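Local coordinates for uncharacterized LolA superfamily protein NE2245 (Nitrosomonas europaea ATCC 19718, PDB 3BUU) that is of unknown function but, as a member of the LolA superfamily, may bind lipid or lipoprotein in the periplasm, at residues Gly168-Asp180 against Arg187-Ser199. Sequence-based numbering, arbitrary orientation.
Sequences GRLLKTSRYENFD and RPTRIIMEDALKS
Thr173 and Glu194 form a hydrogen-bonded antiparallel pair, with Glu194 N to Thr173 O at 2.8 Å. The same ladder runs through Arg175 with Ile192. Past a classic beta bulge, where Thr189 and Arg190 both face Glu177, it resumes at Asp180 with Arg187. At the bulge Asn178 O accepts twice from Thr189. Thr189 OG1 lies 2.8 Å from Asn178 O, in the carbonyl plane and on a lone pair, while Thr189 N comes from above that plane.

Charged groups lie over Ile192. CG2 of Ile192 touches one face of the Arg175 guanidinium, 3.5 Å from Arg175 NH2. Ile192 CD1 lies 3.4 Å from Glu177 CD. The Arg175 chain bends at chi3 (-51°), which brings Arg175 NE to Glu177 OE2 at 3.1 Å, in the guanidinium plane. Arg175 NH1 makes a long salt bridge to Glu194 OE1, the guanidinium and carboxylate planes 73° apart.

The strands form a beta hairpin in the antiparallel LolA-like fold, between strands 158-164 and 202-212. The face bearing Tyr176, Pro188 and Ile191 meets Arg20 of helix 9-20.

Apolar contacts continue on that face. Pro188 CB sits over the Phe179 ring, 3.9 Å from its centroid, a CH-pi contact. Tyr176 lies alongside Ile191, with Tyr176 CD1 against Ile191 CG1.

Lys172 NZ passes 3.8 Å from SE of selenomethionine Met193. Its polar partners are Asp105, by a salt bridge, and Gln100 O and Tyr144 OH, by hydrogen bonds.

At the other end, Ala196 N donates to Leu171 O, and Leu170 CG packs on Ala196 CB. Asp195 OD1 accepts from Leu197 N in an Asx turn, and OD2 accepts from Ser199 N and OG. An alanine at Asp195 is likely to leave Leu197 N and both Ser199 donors without this acceptor and free the turn to shift. Leu197 CD1 reaches back to Leu171 CD2, the two side chains pointing the same way.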
ATOM      1  N   GLY A 168      -5.098 -17.898   7.266  1.00 18.21           N
ATOM      2  CA  GLY A 168      -3.713 -18.335   7.127  1.00 18.01           C
ATOM      3  C   GLY A 168      -3.261 -18.910   5.782  1.00 16.22           C
ATOM      4  O   GLY A 168      -2.204 -19.513   5.697  1.00 17.74           O
ATOM      5  N   ARG A 169      -4.056 -18.743   4.723  1.00 14.54           N
ATOM      6  CA  ARG A 169      -3.673 -19.159   3.355  0.50 13.12           C
ATOM      7  C   ARG A 169      -2.861 -18.050   2.714  1.00 11.41           C
ATOM      8  O   ARG A 169      -3.249 -16.895   2.806  1.00 10.07           O
ATOM      9  CB  ARG A 169      -4.914 -19.410   2.457  0.50 13.42           C
ATOM     10  CG  ARG A 169      -5.509 -20.835   2.480  0.50 13.63           C
ATOM     11  CD  ARG A 169      -5.928 -21.225   3.872  0.50 15.51           C
ATOM     12  NE  ARG A 169      -6.676 -22.482   3.920  0.50 16.20           N
ATOM     13  CZ  ARG A 169      -7.330 -22.924   4.992  0.50 15.03           C
ATOM     14  NH1 ARG A 169      -7.357 -22.225   6.118  0.50 16.34           N
ATOM     15  NH2 ARG A 169      -7.964 -24.065   4.943  0.50 15.50           N
ATOM     16  N   LEU A 170      -1.791 -18.393   2.010  1.00 10.40           N
ATOM     17  CA  LEU A 170      -1.048 -17.408   1.239  1.00  9.82           C
ATOM     18  C   LEU A 170      -1.916 -16.887   0.116  1.00  9.01           C
ATOM     19  O   LEU A 170      -2.436 -17.679  -0.680  1.00 10.80           O
ATOM     20  CB  LEU A 170       0.225 -18.036   0.690  1.00 10.72           C
ATOM     21  CG  LEU A 170       1.157 -17.129  -0.121  1.00 10.70           C
ATOM     22  CD1 LEU A 170       1.786 -16.032   0.712  1.00 11.77           C
ATOM     23  CD2 LEU A 170       2.261 -17.915  -0.768  1.00 13.03           C
ATOM     24  N   LEU A 171      -2.029 -15.570   0.014  1.00  7.42           N
ATOM     25  CA  LEU A 171      -2.835 -14.951  -1.026  1.00  8.03           C
ATOM     26  C   LEU A 171      -2.019 -14.313  -2.136  1.00  6.90           C
ATOM     27  O   LEU A 171      -2.397 -14.417  -3.302  1.00  7.26           O
ATOM     28  CB  LEU A 171      -3.729 -13.911  -0.431  1.00  9.78           C
ATOM     29  CG  LEU A 171      -4.783 -14.471   0.527  1.00 11.91           C
ATOM     30  CD1 LEU A 171      -5.649 -13.317   1.069  1.00 13.34           C
ATOM     31  CD2 LEU A 171      -5.647 -15.548  -0.139  1.00 15.21           C
ATOM     32  N   LYS A 172      -0.919 -13.657  -1.773  1.00  6.36           N
ATOM     33  CA  LYS A 172      -0.138 -12.961  -2.775  1.00  6.91           C
ATOM     34  C   LYS A 172       1.202 -12.630  -2.154  1.00  5.56           C
ATOM     35  O   LYS A 172       1.389 -12.751  -0.950  1.00  6.69           O
ATOM     36  CB  LYS A 172      -0.853 -11.699  -3.300  1.00  8.04           C
ATOM     37  CG  LYS A 172      -1.042 -10.622  -2.282  1.00  9.36           C
ATOM     38  CD  LYS A 172      -1.854  -9.432  -2.777  1.00  9.25           C
ATOM     39  CE  LYS A 172      -1.837  -8.262  -1.789  1.00 12.48           C
ATOM     40  NZ  LYS A 172      -2.795  -7.218  -2.213  1.00 10.14           N
ATOM     41  N   THR A 173       2.120 -12.216  -3.010  1.00  6.08           N
ATOM     42  CA  THR A 173       3.437 -11.826  -2.587  1.00  7.40           C
ATOM     43  C   THR A 173       3.767 -10.482  -3.221  1.00  7.59           C
ATOM     44  O   THR A 173       3.196 -10.108  -4.245  1.00  9.74           O
ATOM     45  CB  THR A 173       4.486 -12.869  -3.044  1.00  8.76           C
ATOM     46  OG1 THR A 173       4.433 -12.988  -4.464  1.00 13.08           O
ATOM     47  CG2 THR A 173       4.255 -14.223  -2.418  1.00 10.06           C
ATOM     48  N   SER A 174       4.662  -9.733  -2.597  1.00  7.26           N
ATOM     49  CA  SER A 174       5.143  -8.506  -3.175  1.00  7.61           C
ATOM     50  C   SER A 174       6.665  -8.475  -3.136  1.00  6.62           C
ATOM     51  O   SER A 174       7.294  -9.131  -2.305  1.00  7.57           O
ATOM     52  CB  SER A 174       4.579  -7.287  -2.473  1.00  9.11           C
ATOM     53  OG  SER A 174       5.090  -7.250  -1.166  1.00 10.12           O
ATOM     54  N   ARG A 175       7.227  -7.703  -4.045  1.00  6.16           N
ATOM     55  CA  ARG A 175       8.654  -7.395  -4.081  1.00  6.80           C
ATOM     56  C   ARG A 175       8.819  -5.887  -4.246  1.00  6.38           C
ATOM     57  O   ARG A 175       8.075  -5.251  -4.977  1.00  7.48           O
ATOM     58  CB  ARG A 175       9.299  -8.055  -5.325  1.00  9.75           C
ATOM     59  CG  ARG A 175       9.209  -9.517  -5.397  1.00 15.41           C
ATOM     60  CD  ARG A 175      10.053 -10.020  -6.573  1.00 19.81           C
ATOM     61  NE  ARG A 175       9.867  -9.416  -7.908  1.00 22.51           N
ATOM     62  CZ  ARG A 175       8.945  -9.798  -8.793  1.00 23.10           C
ATOM     63  NH1 ARG A 175       8.038 -10.719  -8.478  1.00 24.86           N
ATOM     64  NH2 ARG A 175       8.906  -9.235  -9.993  1.00 24.61           N
ATOM     65  N   TYR A 176       9.831  -5.354  -3.565  1.00  7.04           N
ATOM     66  CA  TYR A 176      10.144  -3.929  -3.591  1.00  7.63           C
ATOM     67  C   TYR A 176      11.359  -3.733  -4.500  1.00  7.92           C
ATOM     68  O   TYR A 176      12.391  -4.338  -4.252  1.00  9.79           O
ATOM     69  CB  TYR A 176      10.484  -3.484  -2.179  1.00  8.15           C
ATOM     70  CG  TYR A 176       9.352  -3.544  -1.199  1.00  8.43           C
ATOM     71  CD1 TYR A 176       8.593  -2.406  -0.932  1.00 11.15           C
ATOM     72  CD2 TYR A 176       9.039  -4.732  -0.541  1.00  8.58           C
ATOM     73  CE1 TYR A 176       7.585  -2.422  -0.019  1.00 11.56           C
ATOM     74  CE2 TYR A 176       8.010  -4.753   0.356  1.00 10.90           C
ATOM     75  CZ  TYR A 176       7.271  -3.610   0.634  1.00 11.80           C
ATOM     76  OH  TYR A 176       6.231  -3.652   1.549  1.00 12.82           O
ATOM     77  N   GLU A 177      11.262  -2.818  -5.453  1.00  7.75           N
ATOM     78  CA  GLU A 177      12.298  -2.662  -6.449  1.00  8.53           C
ATOM     79  C   GLU A 177      12.512  -1.183  -6.817  1.00  7.73           C
ATOM     80  O   GLU A 177      11.745  -0.299  -6.422  1.00  7.42           O
ATOM     81  CB  GLU A 177      11.984  -3.502  -7.701  1.00 11.24           C
ATOM     82  CG  GLU A 177      11.987  -4.997  -7.388  1.00 13.47           C
ATOM     83  CD  GLU A 177      12.005  -5.934  -8.541  1.00 18.34           C
ATOM     84  OE1 GLU A 177      11.991  -5.452  -9.680  1.00 20.70           O
ATOM     85  OE2 GLU A 177      11.985  -7.171  -8.292  1.00 20.41           O
ATOM     86  N   ASN A 178      13.550  -0.959  -7.629  1.00  8.80           N
ATOM     87  CA  ASN A 178      13.789   0.352  -8.259  1.00  9.16           C
ATOM     88  C   ASN A 178      13.975   1.466  -7.220  1.00  8.63           C
ATOM     89  O   ASN A 178      13.238   2.437  -7.183  1.00  8.94           O
ATOM     90  CB  ASN A 178      12.716   0.707  -9.300  1.00 10.69           C
ATOM     91  CG  ASN A 178      12.734  -0.210 -10.492  1.00 13.42           C
ATOM     92  OD1 ASN A 178      13.569  -1.100 -10.600  1.00 18.31           O
ATOM     93  ND2 ASN A 178      11.823   0.021 -11.413  1.00 14.90           N
ATOM     94  N   PHE A 179      14.940   1.254  -6.348  1.00  9.44           N
ATOM     95  CA  PHE A 179      15.228   2.209  -5.279  1.00  9.94           C
ATOM     96  C   PHE A 179      15.883   3.472  -5.824  1.00 10.33           C
ATOM     97  O   PHE A 179      16.797   3.402  -6.645  1.00 13.01           O
ATOM     98  CB  PHE A 179      16.081   1.578  -4.183  1.00 10.27           C
ATOM     99  CG  PHE A 179      15.315   0.591  -3.320  1.00 10.19           C
ATOM    100  CD1 PHE A 179      14.937   0.954  -2.039  1.00 10.01           C
ATOM    101  CD2 PHE A 179      14.988  -0.686  -3.776  1.00 11.11           C
ATOM    102  CE1 PHE A 179      14.262   0.103  -1.228  1.00 10.95           C
ATOM    103  CE2 PHE A 179      14.268  -1.581  -2.935  1.00 10.99           C
ATOM    104  CZ  PHE A 179      13.919  -1.163  -1.653  1.00 11.50           C
ATOM    105  N   ASP A 180      15.427   4.625  -5.334  1.00 10.41           N
ATOM    106  CA  ASP A 180      15.912   5.927  -5.803  0.50 10.55           C
ATOM    107  C   ASP A 180      15.976   6.889  -4.622  1.00 10.99           C
ATOM    108  O   ASP A 180      15.187   6.792  -3.698  1.00  9.67           O
ATOM    109  CB  ASP A 180      14.918   6.425  -6.854  0.50 11.88           C
ATOM    110  CG  ASP A 180      15.401   7.642  -7.595  0.50 13.44           C
ATOM    111  OD1 ASP A 180      16.617   7.769  -7.811  0.50 14.30           O
ATOM    112  OD2 ASP A 180      14.555   8.475  -7.971  0.50 17.49           O
ATOM    113  N   ARG A 187      14.362   4.999  -1.641  1.00  7.78           N
ATOM    114  CA  ARG A 187      13.010   4.499  -1.510  1.00  6.91           C
ATOM    115  C   ARG A 187      12.670   3.624  -2.716  1.00  6.89           C
ATOM    116  O   ARG A 187      13.039   3.927  -3.853  1.00  7.62           O
ATOM    117  CB  ARG A 187      12.002   5.636  -1.495  1.00  7.14           C
ATOM    118  CG  ARG A 187      12.331   6.674  -0.407  1.00  7.18           C
ATOM    119  CD  ARG A 187      11.167   7.605  -0.204  1.00  8.02           C
ATOM    120  NE  ARG A 187      11.471   8.636   0.795  1.00  7.29           N
ATOM    121  CZ  ARG A 187      11.435   8.426   2.113  1.00  7.11           C
ATOM    122  NH1 ARG A 187      10.967   7.247   2.559  1.00  7.85           N
ATOM    123  NH2 ARG A 187      11.785   9.393   2.953  1.00  8.24           N
ATOM    124  N   PRO A 188      11.895   2.547  -2.496  1.00  7.03           N
ATOM    125  CA  PRO A 188      11.465   1.736  -3.637  1.00  7.11           C
ATOM    126  C   PRO A 188      10.436   2.509  -4.461  1.00  7.35           C
ATOM    127  O   PRO A 188       9.539   3.105  -3.898  1.00  9.82           O
ATOM    128  CB  PRO A 188      10.833   0.525  -2.966  1.00  8.80           C
ATOM    129  CG  PRO A 188      10.320   1.033  -1.620  1.00  9.08           C
ATOM    130  CD  PRO A 188      11.363   2.077  -1.195  1.00  7.95           C
ATOM    131  N   THR A 189      10.604   2.524  -5.762  1.00  7.39           N
ATOM    132  CA  THR A 189       9.638   3.177  -6.605  1.00  7.61           C
ATOM    133  C   THR A 189       8.805   2.213  -7.423  1.00  7.45           C
ATOM    134  O   THR A 189       7.890   2.639  -8.126  1.00  8.19           O
ATOM    135  CB  THR A 189      10.281   4.207  -7.533  1.00  8.59           C
ATOM    136  OG1 THR A 189      11.080   3.541  -8.506  1.00 10.36           O
ATOM    137  CG2 THR A 189      11.125   5.206  -6.751  1.00 10.97           C
ATOM    138  N   ARG A 190       9.079   0.910  -7.295  1.00  7.58           N
ATOM    139  CA  ARG A 190       8.272  -0.105  -7.911  1.00  7.85           C
ATOM    140  C   ARG A 190       7.930  -1.167  -6.888  1.00  8.29           C
ATOM    141  O   ARG A 190       8.804  -1.625  -6.129  1.00  9.49           O
ATOM    142  CB  ARG A 190       9.023  -0.719  -9.082  1.00  9.27           C
ATOM    143  CG  ARG A 190       8.274  -1.889  -9.690  1.00 10.48           C
ATOM    144  CD  ARG A 190       8.937  -2.328 -10.972  1.00 12.04           C
ATOM    145  NE  ARG A 190       8.521  -1.424 -12.030  1.00 11.66           N
ATOM    146  CZ  ARG A 190       8.561  -1.713 -13.322  1.00 14.48           C
ATOM    147  NH1 ARG A 190       9.116  -2.847 -13.740  1.00 17.66           N
ATOM    148  NH2 ARG A 190       8.060  -0.854 -14.191  1.00 14.94           N
ATOM    149  N   ILE A 191       6.670  -1.569  -6.862  1.00  6.79           N
ATOM    150  CA  ILE A 191       6.322  -2.761  -6.116  0.50  6.70           C
ATOM    151  C   ILE A 191       5.611  -3.679  -7.072  1.00  5.84           C
ATOM    152  O   ILE A 191       4.777  -3.256  -7.862  1.00  7.13           O
ATOM    153  CB  ILE A 191       5.431  -2.480  -4.878  0.50  6.94           C
ATOM    154  CG1 ILE A 191       6.144  -1.631  -3.825  0.50  7.17           C
ATOM    155  CG2 ILE A 191       4.993  -3.808  -4.243  0.50  7.96           C
ATOM    156  CD1 ILE A 191       5.199  -1.070  -2.752  0.50  8.39           C
ATOM    157  N   ILE A 192       5.974  -4.955  -7.006  1.00  6.03           N
ATOM    158  CA  ILE A 192       5.339  -5.987  -7.842  1.00  6.41           C
ATOM    159  C   ILE A 192       4.551  -6.904  -6.956  1.00  6.52           C
ATOM    160  O   ILE A 192       5.114  -7.479  -6.051  1.00  8.47           O
ATOM    161  CB  ILE A 192       6.393  -6.761  -8.645  1.00  8.09           C
ATOM    162  CG1 ILE A 192       7.290  -5.790  -9.446  1.00 10.40           C
ATOM    163  CG2 ILE A 192       5.723  -7.777  -9.564  1.00  9.92           C
ATOM    164  CD1 ILE A 192       8.603  -5.571  -8.772  1.00 13.93           C
HETATM  165  N   MSE A 193       3.262  -7.018  -7.229  1.00  5.87           N
HETATM  166  CA  MSE A 193       2.352  -7.868  -6.443  0.50  5.86           C
HETATM  167  C   MSE A 193       1.869  -9.002  -7.309  1.00  5.45           C
HETATM  168  O   MSE A 193       1.269  -8.776  -8.356  1.00  6.68           O
HETATM  169  CB  MSE A 193       1.154  -7.089  -5.883  0.50  6.80           C
HETATM  170  CG  MSE A 193       1.583  -6.076  -4.809  0.50  7.32           C
HETATM  171 SE   MSE A 193       0.110  -5.343  -3.814  0.50 11.64          SE
HETATM  172  CE  MSE A 193       1.209  -4.400  -2.635  0.50  9.18           C
ATOM    173  N   GLU A 194       2.124 -10.226  -6.845  0.50  5.63           N
ATOM    174  CA  GLU A 194       1.876 -11.436  -7.622  0.50  6.81           C
ATOM    175  C   GLU A 194       0.807 -12.260  -6.900  0.50  6.11           C
ATOM    176  O   GLU A 194       0.886 -12.475  -5.681  0.50  6.54           O
ATOM    177  CB  GLU A 194       3.208 -12.201  -7.709  0.50  7.51           C
ATOM    178  CG  GLU A 194       3.167 -13.517  -8.498  0.50  7.90           C
ATOM    179  CD  GLU A 194       4.526 -14.246  -8.465  0.50 10.07           C
ATOM    180  OE1 GLU A 194       5.538 -13.559  -8.221  0.50 14.03           O
ATOM    181  OE2 GLU A 194       4.604 -15.488  -8.668  0.50 12.78           O
ATOM    182  N   ASP A 195      -0.201 -12.722  -7.642  1.00  6.14           N
ATOM    183  CA  ASP A 195      -1.177 -13.656  -7.085  1.00  6.44           C
ATOM    184  C   ASP A 195      -0.475 -14.956  -6.712  1.00  6.68           C
ATOM    185  O   ASP A 195       0.295 -15.474  -7.508  1.00  7.89           O
ATOM    186  CB  ASP A 195      -2.245 -13.947  -8.119  1.00  6.68           C
ATOM    187  CG  ASP A 195      -3.466 -14.641  -7.531  1.00  8.37           C
ATOM    188  OD1 ASP A 195      -3.517 -14.984  -6.323  1.00  8.50           O
ATOM    189  OD2 ASP A 195      -4.392 -14.871  -8.317  1.00 11.69           O
ATOM    190  N   ALA A 196      -0.758 -15.463  -5.505  1.00  7.13           N
ATOM    191  CA  ALA A 196      -0.272 -16.783  -5.091  1.00  8.23           C
ATOM    192  C   ALA A 196      -1.222 -17.902  -5.448  1.00  9.29           C
ATOM    193  O   ALA A 196      -0.869 -19.058  -5.300  1.00 10.64           O
ATOM    194  CB  ALA A 196       0.031 -16.822  -3.612  1.00 10.09           C
ATOM    195  N   LEU A 197      -2.428 -17.550  -5.879  1.00  9.41           N
ATOM    196  CA  LEU A 197      -3.444 -18.506  -6.252  1.00 11.63           C
ATOM    197  C   LEU A 197      -3.400 -18.763  -7.762  1.00 12.13           C
ATOM    198  O   LEU A 197      -2.316 -18.979  -8.322  1.00 14.35           O
ATOM    199  CB  LEU A 197      -4.806 -18.053  -5.723  1.00 11.58           C
ATOM    200  CG  LEU A 197      -4.840 -17.859  -4.174  1.00 12.06           C
ATOM    201  CD1 LEU A 197      -6.227 -17.420  -3.637  1.00 13.73           C
ATOM    202  CD2 LEU A 197      -4.257 -19.033  -3.359  1.00 13.65           C
ATOM    203  N   LYS A 198      -4.544 -18.738  -8.434  1.00 12.55           N
ATOM    204  CA  LYS A 198      -4.655 -19.288  -9.783  0.50 12.81           C
ATOM    205  C   LYS A 198      -4.801 -18.286 -10.917  1.00 13.37           C
ATOM    206  O   LYS A 198      -4.835 -18.686 -12.089  1.00 15.42           O
ATOM    207  CB  LYS A 198      -5.789 -20.319  -9.809  0.50 14.33           C
ATOM    208  CG  LYS A 198      -5.496 -21.481  -8.882  0.50 15.18           C
ATOM    209  CD  LYS A 198      -6.324 -22.693  -9.248  0.50 20.60           C
ATOM    210  CE  LYS A 198      -5.701 -23.945  -8.685  0.50 21.03           C
ATOM    211  NZ  LYS A 198      -6.135 -25.154  -9.446  0.50 22.94           N
ATOM    212  N   SER A 199      -4.876 -16.988 -10.619  1.00 10.77           N
ATOM    213  CA  SER A 199      -5.244 -16.051 -11.702  1.00 10.06           C
ATOM    214  C   SER A 199      -4.116 -15.798 -12.694  1.00  9.70           C
ATOM    215  O   SER A 199      -4.367 -15.324 -13.790  1.00 10.78           O
ATOM    216  CB  SER A 199      -5.737 -14.709 -11.167  1.00 11.63           C
ATOM    217  OG  SER A 199      -4.642 -13.936 -10.698  1.00  9.49           O
TER
HETATM  218  O   HOH W   1       2.770 -15.072  -5.134  1.00 22.29           O
HETATM  219  O   HOH W   2       6.089 -10.390  -5.998  1.00 32.20           O
HETATM  220  O   HOH W   3       9.828   2.360 -10.886  1.00 15.06           O